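Local coordinates for chromosome segregation protein smc (Pyrococcus furiosus, PDB 3KTA) that is probably required for chromosome condensation and partitioning, this N-terminal piece contributing to its ABC-type, ATP-hydrolysing head, at residues A[65-70]-A[78-83]; A[104-107]-A[111-114]. All coordinates share one frame; numbering follows the deposited sequence.

Contact 1: residues A[65-70]-A[78-83]; sequences DLIFAG and KYAEVA. With AP5 (bis(adenosine)-5'-pentaphosphate), chain E.
The F68 ring meets one adenine of AP5 obliquely, with CD1 3.8 Å from ligand atom C2B, while G70 N stands above one of its faces, displaced toward the rim. V145 of the neighbouring protein chain also packs on F68. The site belongs to the ABC-type ATPase head, where the loop between helix 39-49 and strand 80-87 runs past the start of that strand and reads the base with backbone atoms. N6B of the ligand donates to I67 O at 3.0 Å in a nearly straight bond (166°) and to D65 O in a weak, bent one. The neighbouring ring nitrogen N1B accepts from A69 N at 3.1 Å (171°). An amino group donating beside a ring nitrogen that accepts is the pattern of adenine, and within 65-70 the hydrogen bonds to the base all come from the backbone.

Behind the base-reading backbone, I67 joins the loop to the strand through apolar contacts. With chi1 at -60°, CG1 is anti to the carbonyl carbon and passes over A80, lying 3.9 Å from its CB and 3.7 Å from its N. The chain then continues extended, and CD1 reaches Y79 CA at 3.7 Å. CG2, the other branch, rests against the carbonyl group of Y79. Replacing I67 by an alanine would probably open a gap beside Y79 and A80 and let the segment carrying the I67 carbonyl shift against the base. L66 turns its side chain onto F48 of helix 39-49 and onto K13, while its carbonyl oxygen faces the strand, with A80 CB 3.8 Å from L66 O.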
loop_
_atom_site.group_PDB
_atom_site.type_symbol
_atom_site.label_atom_id
_atom_site.label_comp_id
_atom_site.label_asym_id
_atom_site.label_seq_id
_atom_site.Cartn_x
_atom_site.Cartn_y
_atom_site.Cartn_z
ATOM N N ASP A 65 2.756 10.821 -20.072
ATOM C CA ASP A 65 1.304 10.928 -19.940
ATOM C C ASP A 65 0.899 11.261 -18.508
ATOM O O ASP A 65 -0.270 11.546 -18.234
ATOM C CB ASP A 65 0.625 9.627 -20.365
ATOM C CG ASP A 65 0.691 9.390 -21.871
ATOM O OD1 ASP A 65 0.740 10.377 -22.634
ATOM O OD2 ASP A 65 0.680 8.212 -22.285
ATOM N N LEU A 66 1.869 11.223 -17.598
ATOM C CA LEU A 66 1.638 11.602 -16.210
ATOM C C LEU A 66 1.580 13.115 -16.033
ATOM O O LEU A 66 1.269 13.618 -14.954
ATOM C CB LEU A 66 2.740 11.023 -15.328
ATOM C CG LEU A 66 2.806 9.502 -15.212
ATOM C CD1 LEU A 66 3.988 9.115 -14.348
ATOM C CD2 LEU A 66 1.514 8.945 -14.625
ATOM N N ILE A 67 1.917 13.853 -17.085
ATOM C CA ILE A 67 1.919 15.298 -16.986
ATOM C C ILE A 67 0.511 15.846 -17.105
ATOM O O ILE A 67 -0.219 15.498 -18.042
ATOM C CB ILE A 67 2.839 15.944 -18.037
ATOM C CG1 ILE A 67 4.274 15.452 -17.827
ATOM C CG2 ILE A 67 2.770 17.449 -17.923
ATOM C CD1 ILE A 67 5.258 15.953 -18.891
ATOM N N PHE A 68 0.147 16.689 -16.146
ATOM C CA PHE A 68 -1.161 17.325 -16.111
ATOM C C PHE A 68 -1.550 17.964 -17.430
ATOM O O PHE A 68 -0.829 18.801 -17.972
ATOM C CB PHE A 68 -1.223 18.384 -15.025
ATOM C CG PHE A 68 -2.492 19.175 -15.039
ATOM C CD1 PHE A 68 -3.705 18.572 -14.715
ATOM C CD2 PHE A 68 -2.483 20.522 -15.381
ATOM C CE1 PHE A 68 -4.881 19.308 -14.716
ATOM C CE2 PHE A 68 -3.661 21.260 -15.389
ATOM C CZ PHE A 68 -4.857 20.649 -15.062
ATOM N N ALA A 69 -2.715 17.566 -17.920
ATOM C CA ALA A 69 -3.342 18.192 -19.067
ATOM C C ALA A 69 -4.835 18.151 -18.776
ATOM O O ALA A 69 -5.439 17.081 -18.797
ATOM C CB ALA A 69 -3.022 17.425 -20.313
ATOM N N GLY A 70 -5.409 19.306 -18.460
ATOM C CA GLY A 70 -6.809 19.397 -18.074
ATOM C C GLY A 70 -7.766 18.874 -19.125
ATOM O O GLY A 70 -8.727 18.175 -18.805
ATOM N N LYS A 78 4.526 21.940 -17.952
ATOM C CA LYS A 78 5.806 21.808 -18.646
ATOM C C LYS A 78 6.528 20.511 -18.253
ATOM O O LYS A 78 7.450 20.057 -18.934
ATOM C CB LYS A 78 6.689 23.040 -18.388
ATOM C CG LYS A 78 6.104 24.360 -18.918
ATOM C CD LYS A 78 7.031 25.555 -18.670
ATOM C CE LYS A 78 6.420 26.862 -19.206
ATOM N NZ LYS A 78 7.339 28.043 -19.122
ATOM N N TYR A 79 6.083 19.915 -17.151
ATOM C CA TYR A 79 6.596 18.628 -16.683
ATOM C C TYR A 79 5.755 18.213 -15.482
ATOM O O TYR A 79 4.940 18.991 -15.008
ATOM C CB TYR A 79 8.044 18.764 -16.238
ATOM C CG TYR A 79 8.238 19.916 -15.296
ATOM C CD1 TYR A 79 8.777 21.113 -15.740
ATOM C CD2 TYR A 79 7.854 19.823 -13.965
ATOM C CE1 TYR A 79 8.948 22.169 -14.885
ATOM C CE2 TYR A 79 8.018 20.872 -13.106
ATOM C CZ TYR A 79 8.567 22.049 -13.569
ATOM O OH TYR A 79 8.720 23.104 -12.712
ATOM N N ALA A 80 5.979 17.001 -14.991
ATOM C CA ALA A 80 5.347 16.543 -13.750
ATOM C C ALA A 80 6.425 16.353 -12.692
ATOM O O ALA A 80 7.477 15.785 -12.964
ATOM C CB ALA A 80 4.595 15.245 -13.986
ATOM N N GLU A 81 6.159 16.825 -11.482
ATOM C CA GLU A 81 7.119 16.669 -10.400
ATOM C C GLU A 81 6.469 16.218 -9.094
ATOM O O GLU A 81 5.418 16.719 -8.706
ATOM C CB GLU A 81 7.854 17.983 -10.178
ATOM C CG GLU A 81 8.824 17.969 -9.012
ATOM C CD GLU A 81 9.594 19.267 -8.921
ATOM O OE1 GLU A 81 10.469 19.495 -9.782
ATOM O OE2 GLU A 81 9.321 20.055 -7.998
ATOM N N VAL A 82 7.116 15.279 -8.413
ATOM C CA VAL A 82 6.686 14.875 -7.081
ATOM C C VAL A 82 7.876 14.952 -6.139
ATOM O O VAL A 82 8.978 14.512 -6.488
ATOM C CB VAL A 82 6.124 13.440 -7.083
ATOM C CG1 VAL A 82 5.700 13.012 -5.670
ATOM C CG2 VAL A 82 4.929 13.356 -8.037
ATOM N N ALA A 83 7.649 15.538 -4.967
ATOM C CA ALA A 83 8.621 15.480 -3.886
ATOM C C ALA A 83 8.019 14.708 -2.723
ATOM O O ALA A 83 6.855 14.910 -2.366
ATOM C CB ALA A 83 9.025 16.876 -3.443
HETATM P PA AP5 E . -12.814 4.229 -13.731
HETATM O O1A AP5 E . -14.121 4.887 -14.125
HETATM O O2A AP5 E . -11.779 4.313 -14.822
HETATM O O3A AP5 E . -12.156 4.911 -12.416
HETATM P PB AP5 E . -13.006 5.413 -11.171
HETATM O O1B AP5 E . -14.157 4.463 -10.905
HETATM O O2B AP5 E . -13.395 6.861 -11.288
HETATM O O3B AP5 E . -11.766 5.191 -10.163
HETATM P PG AP5 E . -11.835 5.671 -8.674
HETATM O O1G AP5 E . -13.284 5.752 -8.235
HETATM O O2G AP5 E . -11.036 4.677 -7.891
HETATM O O3G AP5 E . -11.269 7.143 -8.777
HETATM P PD AP5 E . -10.051 7.814 -8.012
HETATM O O1D AP5 E . -10.570 8.763 -6.975
HETATM O O2D AP5 E . -9.037 6.812 -7.517
HETATM O O3D AP5 E . -9.474 8.694 -9.236
HETATM P PE AP5 E . -8.021 8.530 -9.930
HETATM O O1E AP5 E . -6.983 8.867 -8.885
HETATM O O2E AP5 E . -7.904 7.213 -10.608
HETATM O O5F AP5 E . -13.058 2.716 -13.235
HETATM C C5F AP5 E . -13.172 1.603 -14.103
HETATM C C4F AP5 E . -13.416 0.306 -13.327
HETATM O O4F AP5 E . -12.204 -0.105 -12.719
HETATM C C3F AP5 E . -14.417 0.458 -12.192
HETATM O O3F AP5 E . -14.960 -0.808 -11.877
HETATM C C2F AP5 E . -13.537 0.880 -11.036
HETATM O O2F AP5 E . -14.086 0.500 -9.792
HETATM C C1F AP5 E . -12.234 0.146 -11.321
HETATM N N9A AP5 E . -11.051 0.969 -11.032
HETATM C C8A AP5 E . -11.002 2.326 -10.859
HETATM N N7A AP5 E . -9.717 2.683 -10.647
HETATM C C5A AP5 E . -8.947 1.572 -10.676
HETATM C C6A AP5 E . -7.584 1.373 -10.506
HETATM N N6A AP5 E . -6.794 2.381 -10.125
HETATM N N1A AP5 E . -7.084 0.097 -10.592
HETATM C C2A AP5 E . -7.922 -0.973 -10.850
HETATM N N3A AP5 E . -9.276 -0.775 -11.016
HETATM C C4A AP5 E . -9.778 0.483 -10.922
HETATM O O5J AP5 E . -8.118 9.777 -10.941
HETATM C C5J AP5 E . -8.747 9.642 -12.201
HETATM C C4J AP5 E . -8.757 11.020 -12.836
HETATM O O4J AP5 E . -7.410 11.440 -13.040
HETATM C C3J AP5 E . -9.431 10.991 -14.213
HETATM O O3J AP5 E . -10.324 12.074 -14.304
HETATM C C2J AP5 E . -8.263 11.194 -15.146
HETATM O O2J AP5 E . -8.640 11.781 -16.381
HETATM C C1J AP5 E . -7.338 12.060 -14.304
HETATM N N9B AP5 E . -5.988 12.056 -14.882
HETATM C C8B AP5 E . -5.096 11.025 -15.009
HETATM N N7B AP5 E . -3.986 11.493 -15.626
HETATM C C5B AP5 E . -4.177 12.808 -15.893
HETATM C C6B AP5 E . -3.394 13.776 -16.509
HETATM N N6B AP5 E . -2.243 13.442 -17.082
HETATM N N1B AP5 E . -3.891 15.047 -16.626
HETATM C C2B AP5 E . -5.142 15.390 -16.159
HETATM N N3B AP5 E . -5.914 14.423 -15.549
HETATM C C4B AP5 E . -5.430 13.167 -15.431
#

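Contact 2: residues A[104-107]-A[111-114]; sequences RRVY and RSSY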
loop_
_atom_site.group_PDB
_atom_site.type_symbol
_atom_site.label_atom_id
_atom_site.label_comp_id
_atom_site.label_asym_id
_atom_site.label_seq_id
_atom_site.Cartn_x
_atom_site.Cartn_y
_atom_site.Cartn_z
ATOM N N ARG A 104 11.381 13.761 -7.977
ATOM C CA ARG A 104 11.493 13.281 -9.343
ATOM C C ARG A 104 10.691 14.194 -10.252
ATOM O O ARG A 104 9.547 14.555 -9.948
ATOM C CB ARG A 104 10.978 11.848 -9.488
ATOM C CG ARG A 104 11.181 11.289 -10.878
ATOM C CD ARG A 104 10.505 9.935 -11.043
ATOM N NE ARG A 104 10.637 9.400 -12.401
ATOM C CZ ARG A 104 10.218 8.193 -12.761
ATOM N NH1 ARG A 104 9.636 7.401 -11.864
ATOM N NH2 ARG A 104 10.372 7.769 -14.018
ATOM N N ARG A 105 11.291 14.562 -11.374
ATOM C CA ARG A 105 10.598 15.391 -12.351
ATOM C C ARG A 105 10.677 14.688 -13.701
ATOM O O ARG A 105 11.751 14.253 -14.110
ATOM C CB ARG A 105 11.253 16.776 -12.415
ATOM C CG ARG A 105 10.659 17.707 -13.447
ATOM C CD ARG A 105 11.444 19.012 -13.518
ATOM N NE ARG A 105 11.318 19.829 -12.318
ATOM C CZ ARG A 105 11.848 21.042 -12.194
ATOM N NH1 ARG A 105 12.544 21.554 -13.196
ATOM N NH2 ARG A 105 11.695 21.735 -11.075
ATOM N N VAL A 106 9.546 14.550 -14.387
ATOM C CA VAL A 106 9.553 13.974 -15.730
ATOM C C VAL A 106 9.132 15.026 -16.749
ATOM O O VAL A 106 8.208 15.797 -16.511
ATOM C CB VAL A 106 8.624 12.746 -15.852
ATOM C CG1 VAL A 106 7.177 13.150 -15.616
ATOM C CG2 VAL A 106 8.782 12.101 -17.216
ATOM N N TYR A 107 9.815 15.041 -17.889
ATOM C CA TYR A 107 9.549 16.007 -18.945
ATOM C C TYR A 107 8.744 15.403 -20.087
ATOM O O TYR A 107 8.650 14.185 -20.207
ATOM C CB TYR A 107 10.872 16.566 -19.475
ATOM C CG TYR A 107 11.551 17.488 -18.496
ATOM C CD1 TYR A 107 12.446 16.999 -17.553
ATOM C CD2 TYR A 107 11.275 18.846 -18.493
ATOM C CE1 TYR A 107 13.062 17.849 -16.652
ATOM C CE2 TYR A 107 11.885 19.700 -17.602
ATOM C CZ TYR A 107 12.780 19.196 -16.682
ATOM O OH TYR A 107 13.387 20.054 -15.794
ATOM N N ARG A 111 12.203 11.919 -20.225
ATOM C CA ARG A 111 13.364 11.864 -19.343
ATOM C C ARG A 111 13.029 12.366 -17.938
ATOM O O ARG A 111 12.201 13.271 -17.763
ATOM C CB ARG A 111 14.542 12.652 -19.930
ATOM C CG ARG A 111 15.204 11.955 -21.113
ATOM C CD ARG A 111 16.493 12.653 -21.533
ATOM N NE ARG A 111 16.239 13.923 -22.209
ATOM C CZ ARG A 111 17.193 14.770 -22.589
ATOM N NH1 ARG A 111 18.469 14.484 -22.357
ATOM N NH2 ARG A 111 16.874 15.903 -23.203
ATOM N N SER A 112 13.685 11.769 -16.948
ATOM C CA SER A 112 13.477 12.114 -15.551
ATOM C C SER A 112 14.737 12.665 -14.903
ATOM O O SER A 112 15.839 12.165 -15.141
ATOM C CB SER A 112 13.021 10.887 -14.749
ATOM O OG SER A 112 11.632 10.652 -14.897
ATOM N N SER A 113 14.553 13.681 -14.067
ATOM C CA SER A 113 15.601 14.214 -13.212
ATOM C C SER A 113 15.248 13.862 -11.770
ATOM O O SER A 113 14.068 13.816 -11.419
ATOM C CB SER A 113 15.683 15.731 -13.354
ATOM O OG SER A 113 16.013 16.089 -14.688
ATOM N N TYR A 114 16.266 13.614 -10.946
ATOM C CA TYR A 114 16.058 13.281 -9.542
ATOM C C TYR A 114 16.898 14.163 -8.611
ATOM O O TYR A 114 17.987 14.618 -8.985
ATOM C CB TYR A 114 16.457 11.823 -9.275
ATOM C CG TYR A 114 15.551 10.766 -9.870
ATOM C CD1 TYR A 114 15.721 10.333 -11.177
ATOM C CD2 TYR A 114 14.544 10.181 -9.111
ATOM C CE1 TYR A 114 14.897 9.357 -11.724
ATOM C CE2 TYR A 114 13.719 9.191 -9.652
ATOM C CZ TYR A 114 13.905 8.791 -10.952
ATOM O OH TYR A 114 13.097 7.817 -11.489
HETATM O O HOH W 1 11.278 8.837 -16.943
HETATM O O HOH W 2 15.755 19.223 -14.527
#
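R104 and Y114 run side by side from a non-hydrogen-bonded pair and form the tight part of this contact. The arginine is extended, its CG anti to the backbone N (chi1 -176°), which lays CG over the Y114 ring, 3.9 Å from the ring centroid, in a CH-pi contact. Farther out, Y114 OH sits over one face of the guanidinium, near its rim and 3.0 Å above the plane. From the edge of that same group, NE donates to S112 OG at 3.0 Å, the oxygen lying in the guanidinium plane, and NH1 goes on to the carbonyls of F48 and G52. These bonds, with one from NH2 to a water, fix the rotation of the R104 head.

The backbone is that of an antiparallel beta hairpin, strands 104-106 and 112-114 running at 163°. R105 and S113 are its hydrogen-bonded pair, each N donating to the other's O at 2.9 Å, and Y107 N to R111 O adds a bond beyond the paired strands.

Packing is looser on the face carrying R105 and S113. The Y107 ring turns an edge to S113 OG, no nearer than 4.0 Å from its CE1, and a water bridges S113 OG and Y107 OH. R105 NH1 also donates to Y107 OH at 3.1 Å, while its NE is held by E81 in a salt bridge. At the other face the water on R104 NH2 also bonds S112 OG, 2.8 Å from the serine oxygen.

Strands 80-87 and 99-106 are neighbours in one antiparallel sheet, so the two contacts, with centres about 10 Å apart, touch directly. A80 O and V106 N, 2.8 Å apart, probably share a backbone hydrogen bond. Across the same seam E81 OE1 forms a salt bridge with R105 NE (2.7 Å), while R105 makes a cation-pi contact with the Y79 ring, Y79 CE2 lying 3.5 Å from R105 NE. Contact 1 borders the nucleotide: the L66 side chain is about 7 Å from that of ATP-binding N41 and about 13 Å from magnesium. Contact 2 stands farther back, the V106 side chain about 10 Å from AP5.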